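Local coordinates for oxidoreductase protein (Agrobacterium radiobacter, PDB 5UI9) that binds NAD+ in a Rossmann domain and probably catalyses an NAD-dependent oxidation or reduction of a small hydroxy acid, as a GFO/IDH/MocA-type oxidoreductase, at residues 21-26 and 297-302; 33-36 and 42-45; 46-49 and 54-57; 126-131 and 316-321. All coordinates share one frame; numbering follows the deposited sequence.

Interaction 1: residues 21-26 and 297-302; sequences MHAWKD and AIQQHW. With MG (magnesium ion), chain E.
The indole of W24 carries the amide of Q299 on one face and meets W302 at its edge. Amide and ring planes lie 15° apart, a true stack, with Q299 NE2 over the middle of the indole and 3.2 Å from W24 CD2. The aliphatic part of Q299 continues over the same ring: Q299 CB stands 3.9 Å from the centroid of the W24 six-membered ring, 15° off its normal, a CH-pi contact. Near the ring plane, W24 CH2 reaches W302 CD1 at 3.8 Å. An extended chain beyond CG carries the Q299 amide across the 9.3 Å between the axes of the short segments 21-26 and 297-302, which cross at -51°. A23 CB touches Q299 NE2 as well, at 3.4 Å. The polar ends are engaged outside the pair, Q299 NE2 with Q20 O and W24 NE1 with D72. On the backbone side, W24 O binds the magnesium ion at 2.4 Å, together with V27 O, A30 O and a water. This buried joint between the first Rossmann helix and helix 289-308 therefore rests on stacking and dispersion, while hydrogen bonding to Q20 probably fixes the rotation of the amide.

Interaction 2: residues 33-36 and 42-45; sequences AAIC and RLKL
Within the beta-alpha-beta unit made by strand 30-36, helix 40-50 and strand 54-56, I35 and C36 receive the side chain of L43 as the helix packs against the sheet. One methyl does most of the touching: L43 CD1 lies 4.0 Å from I35 CG1, 3.8 Å from I35 O and 3.9 Å from C36 CA, which puts it against the strand backbone as much as against a side chain. In return I35 CD1 sits 3.8 Å from L43 O, on the helix backbone. The two side chains overlap along their lengths while running opposite ways, each ending near the main chain of its partner. Torsions account for this overlap. L43 has CG anti to its own N (chi1 -163°), which lays the CD1 branch against the strand; I35 holds CG1 between N and the carbonyl carbon (chi1 55°), which places CG1 and CD1 against L43.

In a Rossmann fold such a helix follows the second strand of the parallel sheet in a crossover connection, and here strand 30-36 is flanked by 6-11 and 54-56. The nearest CA pair, C36 and L43 at 6.6 Å, falls at the C-terminal end of the strand, the edge where the dinucleotide binds. The CB bond of C36 points away from the helix, and its side chain comes within about 4 Å of NAD, nearest atoms; R42, next to L43, belongs to the NAD pocket and hydrogen-bonds C13 O. On the flank of the pair, I35 also packs on M21 of helix 17-26, and L43 on R55 of strand 54-56.

Interaction 3: residues 46-49 and 54-57; sequences VGDQ and RRYG
D48 OD1 is gripped by both terminal nitrogens of R55, with R55 NH2 at 2.9 Å and R55 NH1 at 3.1 Å, in an end-on salt bridge that converges on a single oxygen. The bonds are moderately bent, 150° from NH2 and 140° from NH1. Their approaches differ: NH2 comes from the anti side close to the carboxylate plane, whereas NH1 comes from above that plane. OD1 itself stays in the guanidinium plane, at its edge, although the two flat groups are turned 63° against each other. An extended R55 chain from CG to NE carries the guanidinium across to helix 40-50, where one face lies on the backbone of G47, with G47 C 3.1 Å from R55 NH2 and G47 CA 3.7 Å from R55 NE. With no side chain at G47, the guanidinium face can lie directly on the backbone, G47 CA being 3.5 Å from the R55 guanidinium plane. Second partners complete the network: R55 NE bonds I52 O and D48 OD2 pairs with K44, so the carboxylate is probably well stabilised as an anion. The contact ties helix 40-50 to strand 54-56, the helix and closing strand of a Rossmann beta-alpha-beta unit, at the edge of its parallel sheet.

Interaction 4: residues 126-131 and 316-321; sequences NFRWQT and GADNLK. With NAD (nicotinamide-adenine-dinucleotide), chain C.
R128 holds CG between its backbone N and carbonyl carbon (chi1 70°) and bends at chi3, and D318 sets CG anti to its own N; together these turns let the two charged ends meet, approaching from opposite sides. The resulting salt bridge is loose: R128 NH2 to D318 OD2 measures 3.3 Å, and the angle at the hydrogen makes it a weak hydrogen bond. Guanidinium and carboxylate stand nearly perpendicular, 87° apart, rather than side by side. Each group has a stronger partner, R128 NE with D185 and D318 OD1 with R188, while R128 NH1 also bonds S313 OG. The pair is thus one link in a network of alternating acids and arginines (D185, R128, D318, R188).

Two residues earlier, the loop faces the cofactor. N126 meets the nicotinamide carboxamide amide to amide: NAD N7N donates to N126 OD1 at 3.1 Å along a nearly straight 165° bond, and N126 ND2 gives a weak bond to NAD O7N at 2.8 Å. H124 NE2, bonded to N126 ND2, probably helps position that amide. F127 presents its ring edge to NAD N7N, 3.9 Å from F127 CE1, and also touches the bound hydroxy acid. Segment 126-131 therefore joins helix 316-335 to the nicotinamide end of the pocket, where the loop after the last Rossmann strand meets cofactor and ligand.

Overall arrangement
Interactions 2 and 3 belong to one beta-alpha-beta unit: both use helix 40-50, and their strands are neighbours, with I35 paired to R54 and Y56 through the backbone. Interaction 2 is the buried apolar side of that helix, whereas interaction 3 is a partly exposed ionic fastening. Interaction 1, about 17 Å from interaction 2 between centres, is buried and relies on an amide stacked on an indole to bring helix 289-308, from late in the chain, onto the Rossmann domain; M21 packs on I35 and V46 beside it. Interaction 4 lies about 6 Å from the centre of the folded chain, measured between centres, and touches interaction 1 through W129 against H301 and I298. Its weak ion pair contrasts with the two-nitrogen grip of interaction 3.

Interaction 1: residues 21-26 and 297-302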
loop_
_atom_site.group_PDB
_atom_site.type_symbol
_atom_site.label_atom_id
_atom_site.label_comp_id
_atom_site.label_asym_id
_atom_site.label_seq_id
_atom_site.Cartn_x
_atom_site.Cartn_y
_atom_site.Cartn_z
ATOM N N MET A 21 -4.186 22.140 -27.193
ATOM C CA MET A 21 -4.773 23.048 -28.189
ATOM C C MET A 21 -6.274 23.274 -28.002
ATOM O O MET A 21 -6.740 24.416 -28.087
ATOM C CB MET A 21 -4.505 22.540 -29.615
ATOM C CG MET A 21 -3.045 22.608 -30.043
ATOM S SD MET A 21 -2.330 24.266 -30.122
ATOM C CE MET A 21 -3.301 24.981 -31.459
ATOM N N HIS A 22 -7.031 22.202 -27.756
ATOM C CA HIS A 22 -8.457 22.341 -27.422
ATOM C C HIS A 22 -8.615 23.225 -26.194
ATOM O O HIS A 22 -9.406 24.171 -26.200
ATOM C CB HIS A 22 -9.125 20.991 -27.129
ATOM C CG HIS A 22 -9.485 20.195 -28.346
ATOM N ND1 HIS A 22 -10.360 20.655 -29.304
ATOM C CD2 HIS A 22 -9.136 18.943 -28.729
ATOM C CE1 HIS A 22 -10.507 19.737 -30.243
ATOM N NE2 HIS A 22 -9.775 18.688 -29.917
ATOM N N ALA A 23 -7.846 22.918 -25.151
ATOM C CA ALA A 23 -7.925 23.666 -23.891
ATOM C C ALA A 23 -7.564 25.148 -24.039
ATOM O O ALA A 23 -8.205 25.998 -23.424
ATOM C CB ALA A 23 -7.054 23.016 -22.828
ATOM N N TRP A 24 -6.554 25.457 -24.850
ATOM C CA TRP A 24 -6.171 26.863 -25.073
ATOM C C TRP A 24 -7.302 27.694 -25.683
ATOM O O TRP A 24 -7.421 28.882 -25.387
ATOM C CB TRP A 24 -4.911 26.987 -25.940
ATOM C CG TRP A 24 -3.638 26.690 -25.217
ATOM C CD1 TRP A 24 -2.714 25.754 -25.557
ATOM C CD2 TRP A 24 -3.131 27.344 -24.049
ATOM N NE1 TRP A 24 -1.671 25.769 -24.670
ATOM C CE2 TRP A 24 -1.903 26.736 -23.733
ATOM C CE3 TRP A 24 -3.603 28.375 -23.230
ATOM C CZ2 TRP A 24 -1.141 27.120 -22.633
ATOM C CZ3 TRP A 24 -2.846 28.757 -22.142
ATOM C CH2 TRP A 24 -1.627 28.135 -21.852
ATOM N N LYS A 25 -8.121 27.070 -26.524
ATOM C CA LYS A 25 -9.309 27.722 -27.077
ATOM C C LYS A 25 -10.286 28.085 -25.949
ATOM O O LYS A 25 -10.720 29.232 -25.868
ATOM C CB LYS A 25 -9.949 26.831 -28.158
ATOM C CG LYS A 25 -11.208 27.387 -28.820
ATOM C CD LYS A 25 -11.177 27.293 -30.349
ATOM C CE LYS A 25 -10.915 25.889 -30.895
ATOM N NZ LYS A 25 -11.855 24.874 -30.355
ATOM N N ASP A 26 -10.575 27.124 -25.068
ATOM C CA ASP A 26 -11.421 27.352 -23.878
ATOM C C ASP A 26 -10.830 28.318 -22.843
ATOM O O ASP A 26 -11.579 28.922 -22.097
ATOM C CB ASP A 26 -11.720 26.032 -23.140
ATOM C CG ASP A 26 -12.696 25.122 -23.881
ATOM O OD1 ASP A 26 -13.338 25.544 -24.868
ATOM O OD2 ASP A 26 -12.821 23.952 -23.448
ATOM N N ALA A 297 -7.722 23.377 -16.564
ATOM C CA ALA A 297 -7.465 23.936 -15.228
ATOM C C ALA A 297 -6.048 24.490 -15.098
ATOM O O ALA A 297 -5.863 25.637 -14.680
ATOM C CB ALA A 297 -7.728 22.888 -14.143
ATOM N N ILE A 298 -5.051 23.692 -15.482
ATOM C CA ILE A 298 -3.657 24.124 -15.356
ATOM C C ILE A 298 -3.312 25.242 -16.350
ATOM O O ILE A 298 -2.530 26.125 -16.020
ATOM C CB ILE A 298 -2.645 22.944 -15.431
ATOM C CG1 ILE A 298 -1.337 23.323 -14.725
ATOM C CG2 ILE A 298 -2.386 22.510 -16.861
ATOM C CD1 ILE A 298 -0.273 22.249 -14.755
ATOM N N GLN A 299 -3.889 25.203 -17.551
ATOM C CA GLN A 299 -3.634 26.252 -18.548
ATOM C C GLN A 299 -4.345 27.578 -18.217
ATOM O O GLN A 299 -3.796 28.651 -18.478
ATOM C CB GLN A 299 -3.944 25.743 -19.964
ATOM C CG GLN A 299 -2.913 24.701 -20.413
ATOM C CD GLN A 299 -3.119 24.143 -21.813
ATOM O OE1 GLN A 299 -2.368 23.264 -22.226
ATOM N NE2 GLN A 299 -4.113 24.652 -22.551
ATOM N N GLN A 300 -5.531 27.511 -17.612
ATOM C CA GLN A 300 -6.162 28.709 -17.037
ATOM C C GLN A 300 -5.357 29.239 -15.854
ATOM O O GLN A 300 -5.210 30.458 -15.698
ATOM C CB GLN A 300 -7.609 28.443 -16.585
ATOM C CG GLN A 300 -8.402 29.712 -16.259
ATOM C CD GLN A 300 -8.618 30.581 -17.478
ATOM O OE1 GLN A 300 -9.335 30.194 -18.392
ATOM N NE2 GLN A 300 -7.986 31.753 -17.509
ATOM N N HIS A 301 -4.864 28.326 -15.018
ATOM C CA HIS A 301 -4.018 28.684 -13.879
ATOM C C HIS A 301 -2.770 29.432 -14.357
ATOM O O HIS A 301 -2.476 30.521 -13.860
ATOM C CB HIS A 301 -3.656 27.435 -13.068
ATOM C CG HIS A 301 -2.649 27.671 -11.985
ATOM N ND1 HIS A 301 -2.977 28.218 -10.764
ATOM C CD2 HIS A 301 -1.323 27.396 -11.929
ATOM C CE1 HIS A 301 -1.897 28.286 -10.008
ATOM N NE2 HIS A 301 -0.879 27.793 -10.691
ATOM N N TRP A 302 -2.066 28.861 -15.334
ATOM C CA TRP A 302 -0.913 29.525 -15.963
ATOM C C TRP A 302 -1.249 30.949 -16.413
ATOM O O TRP A 302 -0.527 31.892 -16.093
ATOM C CB TRP A 302 -0.405 28.723 -17.167
ATOM C CG TRP A 302 0.528 29.506 -18.079
ATOM C CD1 TRP A 302 0.190 30.179 -19.226
ATOM C CD2 TRP A 302 1.935 29.702 -17.901
ATOM N NE1 TRP A 302 1.300 30.789 -19.766
ATOM C CE2 TRP A 302 2.385 30.509 -18.975
ATOM C CE3 TRP A 302 2.859 29.277 -16.939
ATOM C CZ2 TRP A 302 3.733 30.884 -19.121
ATOM C CZ3 TRP A 302 4.193 29.657 -17.077
ATOM C CH2 TRP A 302 4.618 30.453 -18.162
HETATM MG MG MG E . -8.551 30.945 -25.420
HETATM O O HOH W 1 -9.908 32.754 -25.988
#

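Interaction 2: residues 33-36 and 42-45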
loop_
_atom_site.group_PDB
_atom_site.type_symbol
_atom_site.label_atom_id
_atom_site.label_comp_id
_atom_site.label_asym_id
_atom_site.label_seq_id
_atom_site.Cartn_x
_atom_site.Cartn_y
_atom_site.Cartn_z
ATOM N N ALA A 33 -1.273 31.486 -31.198
ATOM C CA ALA A 33 -1.046 32.243 -32.435
ATOM C C ALA A 33 -0.070 31.552 -33.393
ATOM O O ALA A 33 0.003 31.934 -34.560
ATOM C CB ALA A 33 -0.534 33.641 -32.107
ATOM N N ALA A 34 0.686 30.565 -32.906
ATOM C CA ALA A 34 1.693 29.882 -33.722
ATOM C C ALA A 34 1.936 28.463 -33.211
ATOM O O ALA A 34 1.809 28.201 -32.016
ATOM C CB ALA A 34 2.987 30.672 -33.719
ATOM N N ILE A 35 2.257 27.556 -34.128
ATOM C CA ILE A 35 2.616 26.186 -33.775
ATOM C C ILE A 35 3.897 25.756 -34.489
ATOM O O ILE A 35 4.283 26.327 -35.520
ATOM C CB ILE A 35 1.470 25.173 -34.035
ATOM C CG1 ILE A 35 0.961 25.234 -35.481
ATOM C CG2 ILE A 35 0.315 25.415 -33.068
ATOM C CD1 ILE A 35 0.123 24.034 -35.876
ATOM N N CYS A 36 4.546 24.747 -33.915
ATOM C CA CYS A 36 5.829 24.255 -34.396
ATOM C C CYS A 36 5.913 22.740 -34.237
ATOM O O CYS A 36 5.537 22.203 -33.194
ATOM C CB CYS A 36 6.966 24.925 -33.624
ATOM S SG CYS A 36 8.623 24.317 -34.025
ATOM N N ARG A 42 2.113 16.390 -38.863
ATOM C CA ARG A 42 1.510 16.862 -37.604
ATOM C C ARG A 42 1.231 18.360 -37.630
ATOM O O ARG A 42 0.194 18.813 -37.147
ATOM C CB ARG A 42 2.415 16.542 -36.410
ATOM C CG ARG A 42 2.607 15.058 -36.132
ATOM C CD ARG A 42 1.298 14.315 -35.903
ATOM N NE ARG A 42 0.483 14.928 -34.855
ATOM C CZ ARG A 42 -0.731 14.516 -34.496
ATOM N NH1 ARG A 42 -1.308 13.475 -35.094
ATOM N NH2 ARG A 42 -1.378 15.150 -33.522
ATOM N N LEU A 43 2.165 19.118 -38.192
ATOM C CA LEU A 43 2.013 20.559 -38.356
ATOM C C LEU A 43 0.798 20.901 -39.224
ATOM O O LEU A 43 0.047 21.818 -38.910
ATOM C CB LEU A 43 3.288 21.136 -38.977
ATOM C CG LEU A 43 3.519 22.637 -38.883
ATOM C CD1 LEU A 43 3.709 23.066 -37.435
ATOM C CD2 LEU A 43 4.730 23.013 -39.729
ATOM N N LYS A 44 0.612 20.142 -40.302
ATOM C CA LYS A 44 -0.549 20.275 -41.194
ATOM C C LYS A 44 -1.859 19.897 -40.481
ATOM O O LYS A 44 -2.835 20.646 -40.524
ATOM C CB LYS A 44 -0.352 19.379 -42.428
ATOM C CG LYS A 44 -1.364 19.541 -43.556
ATOM C CD LYS A 44 -1.204 20.868 -44.287
ATOM C CE LYS A 44 -1.789 20.816 -45.693
ATOM N NZ LYS A 44 -3.186 20.298 -45.708
ATOM N N LEU A 45 -1.863 18.736 -39.832
ATOM C CA LEU A 45 -3.066 18.200 -39.194
ATOM C C LEU A 45 -3.557 19.105 -38.060
ATOM O O LEU A 45 -4.728 19.488 -38.030
ATOM C CB LEU A 45 -2.804 16.777 -38.688
ATOM C CG LEU A 45 -4.003 15.906 -38.304
ATOM C CD1 LEU A 45 -3.777 14.466 -38.751
ATOM C CD2 LEU A 45 -4.296 15.962 -36.806
#

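Interaction 3: residues 46-49 and 54-57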
loop_
_atom_site.group_PDB
_atom_site.type_symbol
_atom_site.label_atom_id
_atom_site.label_comp_id
_atom_site.label_asym_id
_atom_site.label_seq_id
_atom_site.Cartn_x
_atom_site.Cartn_y
_atom_site.Cartn_z
ATOM N N VAL A 46 -2.651 19.466 -37.154
ATOM C CA VAL A 46 -2.985 20.324 -36.014
ATOM C C VAL A 46 -3.256 21.768 -36.453
ATOM O O VAL A 46 -4.161 22.419 -35.920
ATOM C CB VAL A 46 -1.888 20.254 -34.915
ATOM C CG1 VAL A 46 -2.103 21.302 -33.826
ATOM C CG2 VAL A 46 -1.855 18.851 -34.315
ATOM N N GLY A 47 -2.482 22.264 -37.415
ATOM C CA GLY A 47 -2.706 23.605 -37.962
ATOM C C GLY A 47 -4.082 23.759 -38.597
ATOM O O GLY A 47 -4.781 24.740 -38.334
ATOM N N ASP A 48 -4.472 22.781 -39.417
ATOM C CA ASP A 48 -5.793 22.777 -40.070
ATOM C C ASP A 48 -6.937 22.602 -39.072
ATOM O O ASP A 48 -7.926 23.327 -39.133
ATOM C CB ASP A 48 -5.879 21.685 -41.148
ATOM C CG ASP A 48 -5.043 22.004 -42.391
ATOM O OD1 ASP A 48 -4.517 23.128 -42.510
ATOM O OD2 ASP A 48 -4.912 21.116 -43.258
ATOM N N GLN A 49 -6.789 21.646 -38.158
ATOM C CA GLN A 49 -7.805 21.379 -37.137
ATOM C C GLN A 49 -8.156 22.626 -36.315
ATOM O O GLN A 49 -9.332 22.901 -36.083
ATOM C CB GLN A 49 -7.345 20.243 -36.206
ATOM C CG GLN A 49 -8.391 19.780 -35.194
ATOM C CD GLN A 49 -7.958 18.553 -34.406
ATOM O OE1 GLN A 49 -6.837 18.057 -34.550
ATOM N NE2 GLN A 49 -8.846 18.066 -33.558
ATOM N N ARG A 54 0.235 30.598 -38.683
ATOM C CA ARG A 54 1.683 30.586 -38.461
ATOM C C ARG A 54 2.171 29.191 -38.061
ATOM O O ARG A 54 1.840 28.690 -36.987
ATOM C CB ARG A 54 2.065 31.602 -37.385
ATOM C CG ARG A 54 1.723 33.045 -37.737
ATOM C CD ARG A 54 2.230 34.009 -36.671
ATOM N NE ARG A 54 3.688 33.942 -36.534
ATOM C CZ ARG A 54 4.399 34.408 -35.505
ATOM N NH1 ARG A 54 3.819 35.012 -34.469
ATOM N NH2 ARG A 54 5.724 34.266 -35.515
ATOM N N ARG A 55 2.963 28.575 -38.935
ATOM C CA ARG A 55 3.383 27.192 -38.772
ATOM C C ARG A 55 4.872 27.087 -39.048
ATOM O O ARG A 55 5.328 27.501 -40.113
ATOM C CB ARG A 55 2.611 26.304 -39.742
ATOM C CG ARG A 55 1.107 26.344 -39.539
ATOM C CD ARG A 55 0.377 25.398 -40.476
ATOM N NE ARG A 55 -1.062 25.675 -40.509
ATOM C CZ ARG A 55 -1.964 24.971 -41.191
ATOM N NH1 ARG A 55 -1.607 23.910 -41.920
ATOM N NH2 ARG A 55 -3.246 25.324 -41.134
ATOM N N TYR A 56 5.616 26.527 -38.093
ATOM C CA TYR A 56 7.074 26.465 -38.160
ATOM C C TYR A 56 7.596 25.034 -38.149
ATOM O O TYR A 56 7.111 24.194 -37.388
ATOM C CB TYR A 56 7.667 27.263 -36.997
ATOM C CG TYR A 56 7.472 28.749 -37.172
ATOM C CD1 TYR A 56 6.299 29.372 -36.751
ATOM C CD2 TYR A 56 8.446 29.531 -37.790
ATOM C CE1 TYR A 56 6.103 30.734 -36.914
ATOM C CE2 TYR A 56 8.260 30.901 -37.966
ATOM C CZ TYR A 56 7.084 31.497 -37.524
ATOM O OH TYR A 56 6.873 32.845 -37.683
ATOM N N GLY A 57 8.587 24.773 -39.001
ATOM C CA GLY A 57 9.284 23.497 -39.035
ATOM C C GLY A 57 10.366 23.341 -37.973
ATOM O O GLY A 57 10.854 22.231 -37.755
#

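Interaction 4: residues 126-131 and 316-321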
loop_
_atom_site.group_PDB
_atom_site.type_symbol
_atom_site.label_atom_id
_atom_site.label_comp_id
_atom_site.label_asym_id
_atom_site.label_seq_id
_atom_site.Cartn_x
_atom_site.Cartn_y
_atom_site.Cartn_z
ATOM N N ASN A 126 -0.368 17.947 -14.520
ATOM C CA ASN A 126 -1.823 18.197 -14.452
ATOM C C ASN A 126 -2.633 17.266 -13.535
ATOM O O ASN A 126 -3.818 17.512 -13.307
ATOM C CB ASN A 126 -2.452 18.299 -15.875
ATOM C CG ASN A 126 -2.253 17.050 -16.736
ATOM O OD1 ASN A 126 -2.169 15.930 -16.239
ATOM N ND2 ASN A 126 -2.196 17.248 -18.050
ATOM N N PHE A 127 -2.001 16.233 -12.976
ATOM C CA PHE A 127 -2.724 15.254 -12.135
ATOM C C PHE A 127 -3.245 15.880 -10.847
ATOM O O PHE A 127 -4.402 15.675 -10.499
ATOM C CB PHE A 127 -1.875 14.010 -11.847
ATOM C CG PHE A 127 -2.072 12.905 -12.843
ATOM C CD1 PHE A 127 -1.909 13.139 -14.198
ATOM C CD2 PHE A 127 -2.417 11.618 -12.424
ATOM C CE1 PHE A 127 -2.098 12.123 -15.122
ATOM C CE2 PHE A 127 -2.594 10.594 -13.343
ATOM C CZ PHE A 127 -2.443 10.844 -14.692
ATOM N N ARG A 128 -2.424 16.693 -10.179
ATOM C CA ARG A 128 -2.884 17.437 -8.993
ATOM C C ARG A 128 -4.032 18.424 -9.288
ATOM O O ARG A 128 -4.748 18.829 -8.371
ATOM C CB ARG A 128 -1.727 18.174 -8.308
ATOM C CG ARG A 128 -1.165 19.367 -9.090
ATOM C CD ARG A 128 -0.413 20.319 -8.185
ATOM N NE ARG A 128 0.862 19.761 -7.744
ATOM C CZ ARG A 128 1.754 20.400 -6.990
ATOM N NH1 ARG A 128 1.531 21.642 -6.570
ATOM N NH2 ARG A 128 2.891 19.801 -6.666
ATOM N N TRP A 129 -4.184 18.813 -10.554
ATOM C CA TRP A 129 -5.285 19.680 -11.001
ATOM C C TRP A 129 -6.586 18.951 -11.373
ATOM O O TRP A 129 -7.560 19.599 -11.745
ATOM C CB TRP A 129 -4.812 20.579 -12.162
ATOM C CG TRP A 129 -3.896 21.652 -11.705
ATOM C CD1 TRP A 129 -2.531 21.664 -11.773
ATOM C CD2 TRP A 129 -4.282 22.873 -11.065
ATOM N NE1 TRP A 129 -2.046 22.826 -11.224
ATOM C CE2 TRP A 129 -3.097 23.585 -10.779
ATOM C CE3 TRP A 129 -5.517 23.430 -10.699
ATOM C CZ2 TRP A 129 -3.108 24.838 -10.152
ATOM C CZ3 TRP A 129 -5.532 24.680 -10.075
ATOM C CH2 TRP A 129 -4.332 25.368 -9.808
ATOM N N GLN A 130 -6.612 17.619 -11.253
ATOM C CA GLN A 130 -7.839 16.843 -11.425
ATOM C C GLN A 130 -8.808 17.159 -10.280
ATOM O O GLN A 130 -8.393 17.291 -9.126
ATOM C CB GLN A 130 -7.547 15.332 -11.423
ATOM C CG GLN A 130 -6.746 14.817 -12.615
ATOM C CD GLN A 130 -6.241 13.383 -12.439
ATOM O OE1 GLN A 130 -5.442 12.887 -13.251
ATOM N NE2 GLN A 130 -6.695 12.713 -11.378
ATOM N N THR A 131 -10.092 17.276 -10.604
ATOM C CA THR A 131 -11.130 17.566 -9.604
ATOM C C THR A 131 -11.085 16.666 -8.345
ATOM O O THR A 131 -11.105 17.184 -7.233
ATOM C CB THR A 131 -12.528 17.547 -10.257
ATOM O OG1 THR A 131 -12.558 18.513 -11.316
ATOM C CG2 THR A 131 -13.641 17.866 -9.245
ATOM N N GLY A 316 8.705 25.352 -12.209
ATOM C CA GLY A 316 9.932 24.585 -12.406
ATOM C C GLY A 316 10.623 24.281 -11.085
ATOM O O GLY A 316 11.028 23.136 -10.839
ATOM N N ALA A 317 10.720 25.306 -10.233
ATOM C CA ALA A 317 11.342 25.204 -8.908
ATOM C C ALA A 317 10.622 24.204 -7.994
ATOM O O ALA A 317 11.273 23.365 -7.366
ATOM C CB ALA A 317 11.414 26.577 -8.244
ATOM N N ASP A 318 9.294 24.287 -7.927
ATOM C CA ASP A 318 8.514 23.304 -7.173
ATOM C C ASP A 318 8.715 21.891 -7.723
ATOM O O ASP A 318 8.898 20.940 -6.957
ATOM C CB ASP A 318 7.016 23.636 -7.185
ATOM C CG ASP A 318 6.180 22.597 -6.424
ATOM O OD1 ASP A 318 6.083 22.702 -5.181
ATOM O OD2 ASP A 318 5.636 21.667 -7.065
ATOM N N ASN A 319 8.687 21.771 -9.050
ATOM C CA ASN A 319 8.733 20.474 -9.704
ATOM C C ASN A 319 10.046 19.715 -9.474
ATOM O O ASN A 319 10.052 18.496 -9.545
ATOM C CB ASN A 319 8.454 20.609 -11.203
ATOM C CG ASN A 319 8.089 19.279 -11.848
ATOM O OD1 ASN A 319 8.884 18.702 -12.588
ATOM N ND2 ASN A 319 6.893 18.782 -11.550
ATOM N N LEU A 320 11.141 20.425 -9.191
ATOM C CA LEU A 320 12.406 19.781 -8.784
ATOM C C LEU A 320 12.209 18.823 -7.605
ATOM O O LEU A 320 12.847 17.778 -7.542
ATOM C CB LEU A 320 13.458 20.824 -8.388
ATOM C CG LEU A 320 13.995 21.794 -9.440
ATOM C CD1 LEU A 320 14.964 22.776 -8.795
ATOM C CD2 LEU A 320 14.658 21.043 -10.590
ATOM N N LYS A 321 11.325 19.188 -6.678
ATOM C CA LYS A 321 11.073 18.367 -5.486
ATOM C C LYS A 321 10.235 17.123 -5.795
ATOM O O LYS A 321 10.285 16.147 -5.050
ATOM C CB LYS A 321 10.468 19.212 -4.362
ATOM C CG LYS A 321 11.478 20.212 -3.791
ATOM C CD LYS A 321 10.880 21.152 -2.754
ATOM C CE LYS A 321 10.154 22.315 -3.408
ATOM N NZ LYS A 321 9.488 23.189 -2.405
HETATM P PA NAD C . 4.343 12.575 -29.427
HETATM O O1A NAD C . 5.589 11.871 -29.921
HETATM O O2A NAD C . 2.985 12.104 -29.870
HETATM O O5B NAD C . 4.468 14.128 -29.786
HETATM C C5B NAD C . 5.702 14.833 -29.759
HETATM C C4B NAD C . 5.716 15.760 -30.965
HETATM O O4B NAD C . 6.782 16.691 -30.817
HETATM C C3B NAD C . 5.951 15.018 -32.272
HETATM O O3B NAD C . 4.949 15.403 -33.224
HETATM C C2B NAD C . 7.350 15.421 -32.714
HETATM O O2B NAD C . 7.448 15.532 -34.134
HETATM C C1B NAD C . 7.531 16.766 -32.029
HETATM N N9A NAD C . 8.908 17.172 -31.662
HETATM C C8A NAD C . 9.828 16.462 -30.980
HETATM N N7A NAD C . 10.956 17.200 -30.809
HETATM C C5A NAD C . 10.755 18.406 -31.371
HETATM C C6A NAD C . 11.524 19.667 -31.555
HETATM N N6A NAD C . 12.784 19.797 -31.088
HETATM N N1A NAD C . 10.918 20.689 -32.205
HETATM C C2A NAD C . 9.663 20.597 -32.691
HETATM N N3A NAD C . 8.914 19.485 -32.558
HETATM C C4A NAD C . 9.394 18.383 -31.922
HETATM O O3 NAD C . 4.398 12.612 -27.822
HETATM P PN NAD C . 3.093 12.748 -26.880
HETATM O O1N NAD C . 2.481 11.389 -26.646
HETATM O O2N NAD C . 2.221 13.867 -27.391
HETATM O O5D NAD C . 3.818 13.176 -25.522
HETATM C C5D NAD C . 4.544 14.397 -25.460
HETATM C C4D NAD C . 4.821 14.709 -24.002
HETATM O O4D NAD C . 3.570 14.846 -23.321
HETATM C C3D NAD C . 5.603 13.598 -23.315
HETATM O O3D NAD C . 6.691 14.156 -22.572
HETATM C C2D NAD C . 4.590 12.923 -22.405
HETATM O O2D NAD C . 5.157 12.461 -21.179
HETATM C C1D NAD C . 3.572 14.033 -22.149
HETATM N N1N NAD C . 2.203 13.588 -21.829
HETATM C C2N NAD C . 1.596 14.192 -20.791
HETATM C C3N NAD C . 0.309 13.865 -20.394
HETATM C C7N NAD C . -0.288 14.592 -19.220
HETATM O O7N NAD C . 0.003 15.772 -19.040
HETATM N N7N NAD C . -1.122 13.959 -18.392
HETATM C C4N NAD C . -0.372 12.873 -21.102
HETATM C C5N NAD C . 0.260 12.254 -22.182
HETATM C C6N NAD C . 1.555 12.635 -22.537
#